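Local coordinates for pesticidal crystal protein Cry2Aa (Bacillus thuringiensis serovar kurstaki, PDB 1I5P), which kills dipteran and lepidopteran larvae by binding to their midgut epithelial cells and promoting colloid-osmotic lysis, at residues A[29-34]-A[58-63]; A[66-71]-A[263-268]; A[310-315]-A[359-364]; A[336-341]-A[349-354]. All blocks are in the same frame, centred on the assembly; numbering follows the deposited sequence.

Interaction 1: A[29-34]-A[58-63]; sequences KSLDTI and SSFLLK
L31 laps over the start of the F60 side chain: its CD2 methyl lies 3.7 Å from ring atom CD1 of F60, while its CD1 methyl rests against CA and CB of the same residue. The two side chains meet at a slant. One turn further along helix 31-44, the CB of I34 points toward helix 53-65. Its CG2 methyl packs against the hydroxymethyl group of S59, 3.7 Å from OG, which bonds back to the carbonyl of G55 in its own helix. CD1 of I34 meets CE of K63 tip to tip at 3.5 Å, a tight carbon contact. These are the opening turns of helix 31-44 laid against helix 53-65 in the helical part of this delta-endotoxin, with helix 74-81 adding I80 against both L31 and F60. S30 occupies the N-cap of helix 31-44. Just before it, the K29 carbonyl receives NZ of K63 at 2.9 Å, in the carbonyl plane and with a C=O...N angle of 156°. The K63 chain runs extended until its last torsion, where a bend (chi4 -71°) turns the ammonium onto that oxygen. The same NZ also bonds to the F26 carbonyl, and K63 makes a cation-pi contact with the F26 ring. The ammonium of K29 turns away from helix 53-65 to form salt bridges with E37 and D420.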
# COMPACT_ATOMS: atom_id res chain seq x y z
N LYS A 29 1.78 -4.64 18.06
CA LYS A 29 3.18 -4.27 18.16
C LYS A 29 3.35 -2.86 18.71
O LYS A 29 2.56 -1.97 18.40
CB LYS A 29 3.83 -4.34 16.78
CG LYS A 29 4.93 -5.36 16.65
CD LYS A 29 5.49 -5.37 15.24
CE LYS A 29 5.25 -6.71 14.57
NZ LYS A 29 5.80 -6.76 13.19
N SER A 30 4.38 -2.66 19.53
CA SER A 30 4.67 -1.34 20.08
C SER A 30 5.43 -0.56 19.01
O SER A 30 6.00 -1.16 18.09
CB SER A 30 5.55 -1.45 21.32
OG SER A 30 6.84 -1.91 20.96
N LEU A 31 5.45 0.76 19.13
CA LEU A 31 6.15 1.57 18.15
C LEU A 31 7.66 1.29 18.22
O LEU A 31 8.34 1.26 17.20
CB LEU A 31 5.87 3.05 18.40
CG LEU A 31 6.29 4.01 17.28
CD1 LEU A 31 5.63 3.61 15.96
CD2 LEU A 31 5.91 5.43 17.65
N ASP A 32 8.17 1.07 19.43
CA ASP A 32 9.60 0.79 19.58
C ASP A 32 9.98 -0.47 18.82
O ASP A 32 11.03 -0.52 18.18
CB ASP A 32 9.96 0.59 21.05
CG ASP A 32 11.42 0.21 21.23
OD1 ASP A 32 12.28 1.07 20.96
OD2 ASP A 32 11.70 -0.94 21.63
N THR A 33 9.14 -1.49 18.90
CA THR A 33 9.40 -2.74 18.19
C THR A 33 9.38 -2.49 16.68
O THR A 33 10.24 -2.96 15.94
CB THR A 33 8.34 -3.81 18.54
OG1 THR A 33 8.47 -4.17 19.92
CG2 THR A 33 8.52 -5.06 17.66
N ILE A 34 8.39 -1.73 16.23
CA ILE A 34 8.26 -1.41 14.82
C ILE A 34 9.46 -0.60 14.33
O ILE A 34 10.01 -0.85 13.26
CB ILE A 34 6.97 -0.63 14.56
CG1 ILE A 34 5.78 -1.59 14.65
CG2 ILE A 34 7.02 0.07 13.21
CD1 ILE A 34 4.44 -0.90 14.84
N SER A 58 4.89 6.35 9.24
CA SER A 58 3.63 5.89 8.69
C SER A 58 2.94 4.94 9.66
O SER A 58 1.74 5.04 9.90
CB SER A 58 3.85 5.22 7.33
OG SER A 58 4.82 4.20 7.42
N SER A 59 3.71 4.02 10.25
CA SER A 59 3.15 3.07 11.21
C SER A 59 2.56 3.85 12.38
O SER A 59 1.47 3.54 12.88
CB SER A 59 4.25 2.13 11.70
OG SER A 59 4.76 1.35 10.64
N PHE A 60 3.30 4.87 12.80
CA PHE A 60 2.89 5.74 13.90
C PHE A 60 1.56 6.44 13.58
O PHE A 60 0.64 6.45 14.41
CB PHE A 60 3.99 6.78 14.14
CG PHE A 60 3.56 7.94 14.99
CD1 PHE A 60 3.45 7.82 16.38
CD2 PHE A 60 3.28 9.18 14.41
CE1 PHE A 60 3.08 8.90 17.17
CE2 PHE A 60 2.91 10.27 15.19
CZ PHE A 60 2.81 10.13 16.58
N LEU A 61 1.46 7.03 12.40
CA LEU A 61 0.23 7.73 12.02
C LEU A 61 -0.94 6.75 11.93
O LEU A 61 -2.05 7.06 12.38
CB LEU A 61 0.43 8.48 10.70
CG LEU A 61 1.47 9.60 10.79
CD1 LEU A 61 1.61 10.30 9.44
CD2 LEU A 61 1.04 10.60 11.87
N LEU A 62 -0.70 5.57 11.37
CA LEU A 62 -1.73 4.55 11.26
C LEU A 62 -2.29 4.23 12.65
O LEU A 62 -3.49 4.10 12.83
CB LEU A 62 -1.16 3.28 10.62
CG LEU A 62 -0.99 3.27 9.09
CD1 LEU A 62 -0.12 2.10 8.66
CD2 LEU A 62 -2.36 3.20 8.43
N LYS A 63 -1.40 4.12 13.64
CA LYS A 63 -1.81 3.81 15.01
C LYS A 63 -2.54 4.96 15.71
O LYS A 63 -3.39 4.72 16.57
CB LYS A 63 -0.59 3.39 15.83
CG LYS A 63 -0.08 2.00 15.51
CD LYS A 63 1.11 1.62 16.36
CE LYS A 63 1.44 0.15 16.22
NZ LYS A 63 0.44 -0.75 16.87

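Interaction 2: A[66-71]-A[263-268]; sequences GSLIGK and KYQSLM
The loop between helices 53-65 and 74-81 of the helical bundle meets here the segment that leaves the bundle's last helix, 238-259, and enters strand 267-268. K71 and Q265 supply the direct polar link: NZ of K71 donates to OE1 of Q265 at 2.7 Å, in the carbonyl plane and on a lone pair, with a C=O...N angle of 132°. The two side chains cross at about a right angle. K71 reaches the amide through a bend at chi2 (-71°), whereas Q265 runs extended beyond CG. A methyl of L68, CD1, lies 3.4 Å from the same OE1 and also touches CB of Q265. Water 1 lies within bonding distance of both OE1 of Q265, at 2.6 Å, and the L68 carbonyl, and can donate to either. Water 2 accepts from the L68 backbone N at 3.1 Å and lies 2.7 Å from OG of S266, tying the start of the loop to the other segment. At G66 the backbones close directly, CA making a CH...O contact of 3.3 Å with the L267 carbonyl oxygen. R189 of helix 170-193 bonds to the carbonyls of both G70 and Y264. S67 to G70 form a type I beta turn, and the segment facing it passes into a short strand paired in parallel with strand 493-496: an interdomain junction of the three-domain Cry toxin, where a bundle loop packs on the chain as it leaves the helices.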
# COMPACT_ATOMS: atom_id res chain seq x y z
N GLY A 66 -5.87 4.85 14.18
CA GLY A 66 -6.48 3.59 14.54
C GLY A 66 -6.96 3.46 15.98
O GLY A 66 -7.55 2.45 16.35
N SER A 67 -6.72 4.49 16.78
CA SER A 67 -7.12 4.45 18.19
C SER A 67 -7.62 5.80 18.70
O SER A 67 -6.98 6.83 18.48
CB SER A 67 -5.96 3.97 19.05
OG SER A 67 -6.28 4.09 20.42
N LEU A 68 -8.75 5.79 19.40
CA LEU A 68 -9.33 7.01 19.93
C LEU A 68 -8.37 7.74 20.86
O LEU A 68 -8.48 8.96 21.07
CB LEU A 68 -10.63 6.70 20.69
CG LEU A 68 -11.42 7.93 21.16
CD1 LEU A 68 -11.70 8.85 19.98
CD2 LEU A 68 -12.72 7.49 21.83
N ILE A 69 -7.41 7.01 21.41
CA ILE A 69 -6.44 7.60 22.32
C ILE A 69 -5.47 8.54 21.60
O ILE A 69 -4.83 9.38 22.23
CB ILE A 69 -5.65 6.50 23.04
CG1 ILE A 69 -4.83 7.11 24.18
CG2 ILE A 69 -4.74 5.77 22.07
CD1 ILE A 69 -4.27 6.08 25.14
N GLY A 70 -5.40 8.43 20.28
CA GLY A 70 -4.50 9.27 19.50
C GLY A 70 -5.00 10.67 19.23
O GLY A 70 -5.05 11.11 18.08
N LYS A 71 -5.35 11.39 20.30
CA LYS A 71 -5.85 12.75 20.22
C LYS A 71 -4.78 13.76 19.85
O LYS A 71 -5.07 14.78 19.22
CB LYS A 71 -6.48 13.16 21.56
CG LYS A 71 -7.71 12.37 21.97
CD LYS A 71 -8.91 12.72 21.11
CE LYS A 71 -10.19 12.07 21.63
NZ LYS A 71 -11.39 12.55 20.90
N LYS A 263 -9.56 12.89 9.42
CA LYS A 263 -10.90 13.33 9.79
C LYS A 263 -11.62 12.27 10.62
O LYS A 263 -12.69 12.52 11.18
CB LYS A 263 -11.72 13.64 8.54
CG LYS A 263 -12.18 12.39 7.80
CD LYS A 263 -12.40 12.58 6.29
CE LYS A 263 -13.75 13.17 5.94
NZ LYS A 263 -14.06 12.91 4.50
N TYR A 264 -11.04 11.07 10.70
CA TYR A 264 -11.64 9.98 11.47
C TYR A 264 -10.83 9.63 12.72
O TYR A 264 -9.63 9.88 12.79
CB TYR A 264 -11.77 8.72 10.61
CG TYR A 264 -12.77 8.83 9.48
CD1 TYR A 264 -12.34 8.93 8.15
CD2 TYR A 264 -14.14 8.87 9.74
CE1 TYR A 264 -13.26 9.07 7.11
CE2 TYR A 264 -15.07 9.03 8.70
CZ TYR A 264 -14.62 9.13 7.39
OH TYR A 264 -15.53 9.33 6.38
N GLN A 265 -11.51 9.04 13.70
CA GLN A 265 -10.88 8.61 14.93
C GLN A 265 -11.27 7.17 15.17
O GLN A 265 -12.39 6.77 14.86
CB GLN A 265 -11.33 9.44 16.13
CG GLN A 265 -10.84 10.88 16.13
CD GLN A 265 -11.36 11.65 17.33
OE1 GLN A 265 -10.72 11.69 18.38
NE2 GLN A 265 -12.53 12.25 17.18
N SER A 266 -10.35 6.40 15.73
CA SER A 266 -10.61 5.00 16.04
C SER A 266 -10.99 4.26 14.76
O SER A 266 -12.01 3.56 14.71
CB SER A 266 -11.73 4.90 17.08
OG SER A 266 -11.74 3.64 17.72
N LEU A 267 -10.17 4.42 13.73
CA LEU A 267 -10.40 3.76 12.46
C LEU A 267 -9.16 2.96 12.08
O LEU A 267 -8.12 3.53 11.73
CB LEU A 267 -10.67 4.79 11.37
CG LEU A 267 -10.87 4.19 9.98
CD1 LEU A 267 -12.06 3.24 10.01
CD2 LEU A 267 -11.09 5.29 8.96
N MET A 268 -9.27 1.65 12.18
CA MET A 268 -8.16 0.77 11.85
C MET A 268 -8.08 0.58 10.34
O MET A 268 -8.98 -0.01 9.74
CB MET A 268 -8.33 -0.59 12.53
CG MET A 268 -7.23 -1.59 12.21
SD MET A 268 -7.61 -3.28 12.74
CE MET A 268 -8.60 -3.86 11.36
O HOH W 1 -8.42 10.43 18.56
O HOH W 2 -10.00 2.93 19.71

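Interaction 3: A[310-315]-A[359-364]; sequences GISGTR and NFNCST
I311 and C362 pair closely through both backbone bonds, I311 N to C362 O at 2.6 Å and C362 N to I311 O at 2.7 Å. Beside them, CG1 of I311 packs on CB of C362 at 3.9 Å, and the C362 sulfur continues into the disulfide with C406. At neighbouring G310 the strands approach most closely, CA to CA of S363 3.6 Å, a spacing permitted by the missing side chain. F360 lies on the same sheet face as I311 and C362, its ring set over the bare backbone of G313, with G313 N over one face toward the rim. The side chains of L335 and A408 add to this buried side. Strand 360-363 thus runs antiparallel to strand 308-321 in a sheet of the middle, beta-prism domain of the toxin. Toward the exposed N359 the pairing slackens: both N359 N and F360 N make only weak, bent bonds to the G313 carbonyl. The N359 side chain takes over there, OD1 accepting from R315 N at 2.8 Å on an in-plane lone pair and ND2 donating to R315 O, two bonds that fix the rotation of the amide. R315, partly exposed, lies at this looser end, its guanidinium stacked on F360 with planes 19° apart and centres separated by 4.7 Å. From CG to NE the chain is extended (chi2 -178°), which carries the group out flat over F360, with CB of F360 over one guanidinium face, toward the rim; NH1 bonds to the A408 carbonyl. Water 3 sits at the guanidinium edge and accepts from R315 NE, 2.9 Å away.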
# COMPACT_ATOMS: atom_id res chain seq x y z
N GLY A 310 0.20 -20.73 -3.32
CA GLY A 310 1.52 -21.00 -3.86
C GLY A 310 1.59 -20.86 -5.37
O GLY A 310 0.79 -20.15 -5.98
N ILE A 311 2.56 -21.53 -5.98
CA ILE A 311 2.71 -21.47 -7.42
C ILE A 311 3.14 -22.83 -7.96
O ILE A 311 3.62 -23.68 -7.21
CB ILE A 311 3.80 -20.46 -7.86
CG1 ILE A 311 5.17 -20.93 -7.38
CG2 ILE A 311 3.49 -19.07 -7.31
CD1 ILE A 311 6.34 -20.21 -8.03
N SER A 312 2.95 -23.01 -9.25
CA SER A 312 3.37 -24.23 -9.93
C SER A 312 4.11 -23.69 -11.14
O SER A 312 3.86 -22.56 -11.57
CB SER A 312 2.16 -25.07 -10.37
OG SER A 312 1.48 -24.47 -11.46
N GLY A 313 5.03 -24.47 -11.69
CA GLY A 313 5.76 -23.98 -12.84
C GLY A 313 6.68 -25.01 -13.44
O GLY A 313 6.79 -26.14 -12.95
N THR A 314 7.35 -24.61 -14.52
CA THR A 314 8.28 -25.48 -15.20
C THR A 314 9.70 -24.97 -15.03
O THR A 314 10.06 -23.94 -15.62
CB THR A 314 7.99 -25.55 -16.71
OG1 THR A 314 6.61 -25.88 -16.91
CG2 THR A 314 8.87 -26.61 -17.37
N ARG A 315 10.50 -25.66 -14.23
CA ARG A 315 11.89 -25.25 -14.05
C ARG A 315 12.77 -26.21 -14.84
O ARG A 315 12.57 -27.42 -14.83
CB ARG A 315 12.29 -25.29 -12.58
CG ARG A 315 12.23 -26.66 -11.93
CD ARG A 315 12.60 -26.53 -10.47
NE ARG A 315 12.21 -27.69 -9.68
CZ ARG A 315 12.10 -27.67 -8.36
NH1 ARG A 315 12.36 -26.55 -7.69
NH2 ARG A 315 11.75 -28.76 -7.70
N ASN A 359 6.72 -28.90 -13.49
CA ASN A 359 7.38 -29.97 -12.76
C ASN A 359 7.65 -29.66 -11.30
O ASN A 359 8.49 -30.31 -10.67
CB ASN A 359 8.70 -30.35 -13.45
CG ASN A 359 9.54 -29.13 -13.81
OD1 ASN A 359 9.25 -28.01 -13.40
ND2 ASN A 359 10.61 -29.36 -14.57
N PHE A 360 6.95 -28.69 -10.75
CA PHE A 360 7.14 -28.37 -9.34
C PHE A 360 6.02 -27.47 -8.82
O PHE A 360 5.43 -26.71 -9.57
CB PHE A 360 8.51 -27.72 -9.12
CG PHE A 360 8.54 -26.24 -9.38
CD1 PHE A 360 8.26 -25.33 -8.37
CD2 PHE A 360 8.86 -25.75 -10.65
CE1 PHE A 360 8.28 -23.95 -8.61
CE2 PHE A 360 8.89 -24.38 -10.89
CZ PHE A 360 8.60 -23.48 -9.87
N ASN A 361 5.72 -27.61 -7.52
CA ASN A 361 4.69 -26.81 -6.84
C ASN A 361 5.27 -26.28 -5.53
O ASN A 361 5.67 -27.05 -4.65
CB ASN A 361 3.44 -27.65 -6.55
CG ASN A 361 2.53 -27.79 -7.76
OD1 ASN A 361 2.71 -28.70 -8.57
ND2 ASN A 361 1.56 -26.89 -7.88
N CYS A 362 5.26 -24.95 -5.41
CA CYS A 362 5.79 -24.23 -4.25
C CYS A 362 4.65 -23.50 -3.54
O CYS A 362 3.99 -22.65 -4.12
CB CYS A 362 6.84 -23.23 -4.74
SG CYS A 362 7.39 -22.00 -3.49
N SER A 363 4.37 -23.88 -2.30
CA SER A 363 3.29 -23.21 -1.58
C SER A 363 3.65 -23.15 -0.11
O SER A 363 4.71 -23.62 0.30
CB SER A 363 1.98 -23.97 -1.75
OG SER A 363 2.06 -25.21 -1.09
N THR A 364 2.76 -22.55 0.68
CA THR A 364 2.97 -22.47 2.11
C THR A 364 2.51 -23.85 2.56
O THR A 364 1.31 -24.11 2.61
CB THR A 364 2.06 -21.40 2.75
OG1 THR A 364 0.70 -21.84 2.71
CG2 THR A 364 2.17 -20.08 1.99
O HOH W 3 11.85 -30.41 -10.54

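Interaction 4: A[336-341]-A[349-354]; sequences NSARVN and GLIGAT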
# COMPACT_ATOMS: atom_id res chain seq x y z
N ASN A 336 10.44 -21.58 -17.14
CA ASN A 336 9.80 -21.37 -18.43
C ASN A 336 8.31 -21.09 -18.41
O ASN A 336 7.78 -20.50 -19.34
CB ASN A 336 10.08 -22.60 -19.31
CG ASN A 336 11.56 -22.75 -19.65
OD1 ASN A 336 12.43 -22.66 -18.78
ND2 ASN A 336 11.84 -22.99 -20.93
N SER A 337 7.65 -21.52 -17.34
CA SER A 337 6.21 -21.34 -17.21
C SER A 337 5.82 -21.30 -15.75
O SER A 337 6.45 -21.95 -14.91
CB SER A 337 5.48 -22.49 -17.91
OG SER A 337 4.08 -22.34 -17.83
N ALA A 338 4.76 -20.57 -15.44
CA ALA A 338 4.31 -20.46 -14.07
C ALA A 338 2.85 -20.09 -13.95
O ALA A 338 2.27 -19.49 -14.86
CB ALA A 338 5.16 -19.44 -13.33
N ARG A 339 2.26 -20.44 -12.82
CA ARG A 339 0.87 -20.12 -12.55
C ARG A 339 0.74 -20.07 -11.04
O ARG A 339 1.25 -20.94 -10.33
CB ARG A 339 -0.06 -21.18 -13.14
CG ARG A 339 -1.55 -20.91 -12.92
CD ARG A 339 -2.41 -21.67 -13.92
NE ARG A 339 -2.08 -23.10 -13.95
CZ ARG A 339 -2.44 -23.93 -14.93
NH1 ARG A 339 -3.13 -23.48 -15.97
NH2 ARG A 339 -2.09 -25.21 -14.87
N VAL A 340 0.08 -19.03 -10.55
CA VAL A 340 -0.13 -18.82 -9.13
C VAL A 340 -1.41 -19.53 -8.68
O VAL A 340 -2.41 -19.53 -9.40
CB VAL A 340 -0.23 -17.32 -8.82
CG1 VAL A 340 -0.43 -17.10 -7.33
CG2 VAL A 340 1.04 -16.61 -9.30
N ASN A 341 -1.36 -20.14 -7.50
CA ASN A 341 -2.50 -20.87 -6.97
C ASN A 341 -3.09 -20.24 -5.72
O ASN A 341 -2.38 -19.62 -4.92
CB ASN A 341 -2.09 -22.32 -6.67
CG ASN A 341 -1.44 -22.99 -7.87
OD1 ASN A 341 -1.99 -22.96 -8.98
ND2 ASN A 341 -0.28 -23.59 -7.66
N GLY A 349 -3.60 -16.68 -14.43
CA GLY A 349 -3.41 -17.12 -15.79
C GLY A 349 -2.01 -17.68 -15.85
O GLY A 349 -1.23 -17.52 -14.91
N LEU A 350 -1.67 -18.36 -16.93
CA LEU A 350 -0.33 -18.90 -17.05
C LEU A 350 0.63 -17.77 -17.37
O LEU A 350 0.25 -16.76 -17.96
CB LEU A 350 -0.27 -19.95 -18.16
CG LEU A 350 -0.74 -21.35 -17.79
CD1 LEU A 350 -1.15 -22.11 -19.05
CD2 LEU A 350 0.37 -22.08 -17.05
N ILE A 351 1.88 -17.94 -16.96
CA ILE A 351 2.90 -16.94 -17.23
C ILE A 351 4.00 -17.67 -17.97
O ILE A 351 4.46 -18.72 -17.51
CB ILE A 351 3.46 -16.35 -15.93
CG1 ILE A 351 2.31 -15.81 -15.08
CG2 ILE A 351 4.45 -15.23 -16.25
CD1 ILE A 351 2.58 -15.84 -13.59
N GLY A 352 4.40 -17.14 -19.11
CA GLY A 352 5.43 -17.80 -19.89
C GLY A 352 4.82 -18.78 -20.86
O GLY A 352 3.75 -18.53 -21.42
N ALA A 353 5.49 -19.91 -21.06
CA ALA A 353 5.00 -20.93 -21.99
C ALA A 353 3.68 -21.54 -21.55
O ALA A 353 3.47 -21.82 -20.37
CB ALA A 353 6.05 -22.03 -22.14
N THR A 354 2.79 -21.74 -22.52
CA THR A 354 1.48 -22.32 -22.26
C THR A 354 1.42 -23.75 -22.80
O THR A 354 0.37 -24.39 -22.75
CB THR A 354 0.36 -21.52 -22.93
OG1 THR A 354 0.59 -21.45 -24.34
CG2 THR A 354 0.30 -20.11 -22.36
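A338 and I351 form the hydrogen-bonded pair of an antiparallel beta hairpin, strands 329-342 and 351-352, in the middle domain of the toxin. Among the backbone bonds, I351 N reaches A338 O at 2.6 Å and A338 N returns a bond to I351 O. Beyond this pair A353 N donates to N336 O at 2.9 Å in a nearly straight bond, extending the grip past the short strand. CH...O contacts reinforce the pairing, CA of S337 lying 3.2 Å from the I351 carbonyl oxygen. G352 sits opposite S337 in the non-hydrogen-bonded pair, where a beta carbon would collide with the N336 carbonyl. Apolar contact is modest: CB of A338 and CB of I351 share one face of the sheet at 4.4 Å, and A462 of strand 462-469 touches both side chains. R339 and L350 meet at a slant near the turn, with the CD2 methyl of L350 over one guanidinium face, displaced toward its rim, and CG of L350 3.7 Å from NH1. The arginine chain bends at chi3 (52°), which folds its planar end back over the leucine. The side-chain polar link comes from S337, whose OG stands opposite its own backbone N (chi1 -179°) and thereby reaches the other strand. H358 NE2 also bonds to this hydroxyl, giving it a second partner. OG of S337 donates in the carbonyl plane to A353 O, 2.7 Å away, with a C=O...O angle of 157°.

Interactions 3 and 4 belong to one sheet of the middle domain: strands 308-321 and 329-342 are neighbours, G310 O lies 2.6 Å from N341 N, and interaction 4 is nested inside the loop closed by interaction 3. Both are largely buried and depend on backbone pairing, with an arginine near one end of each, stacked on a ring in interaction 3 and lying against a leucine in interaction 4. Interactions 1 and 2 are only partly buried and sit about 14 Å apart, centre to centre, on adjoining segments around helix 53-65. They rely more on side chains: methyl packing and a lysine-to-carbonyl bond in interaction 1, a lysine-to-amide bond and waters in interaction 2.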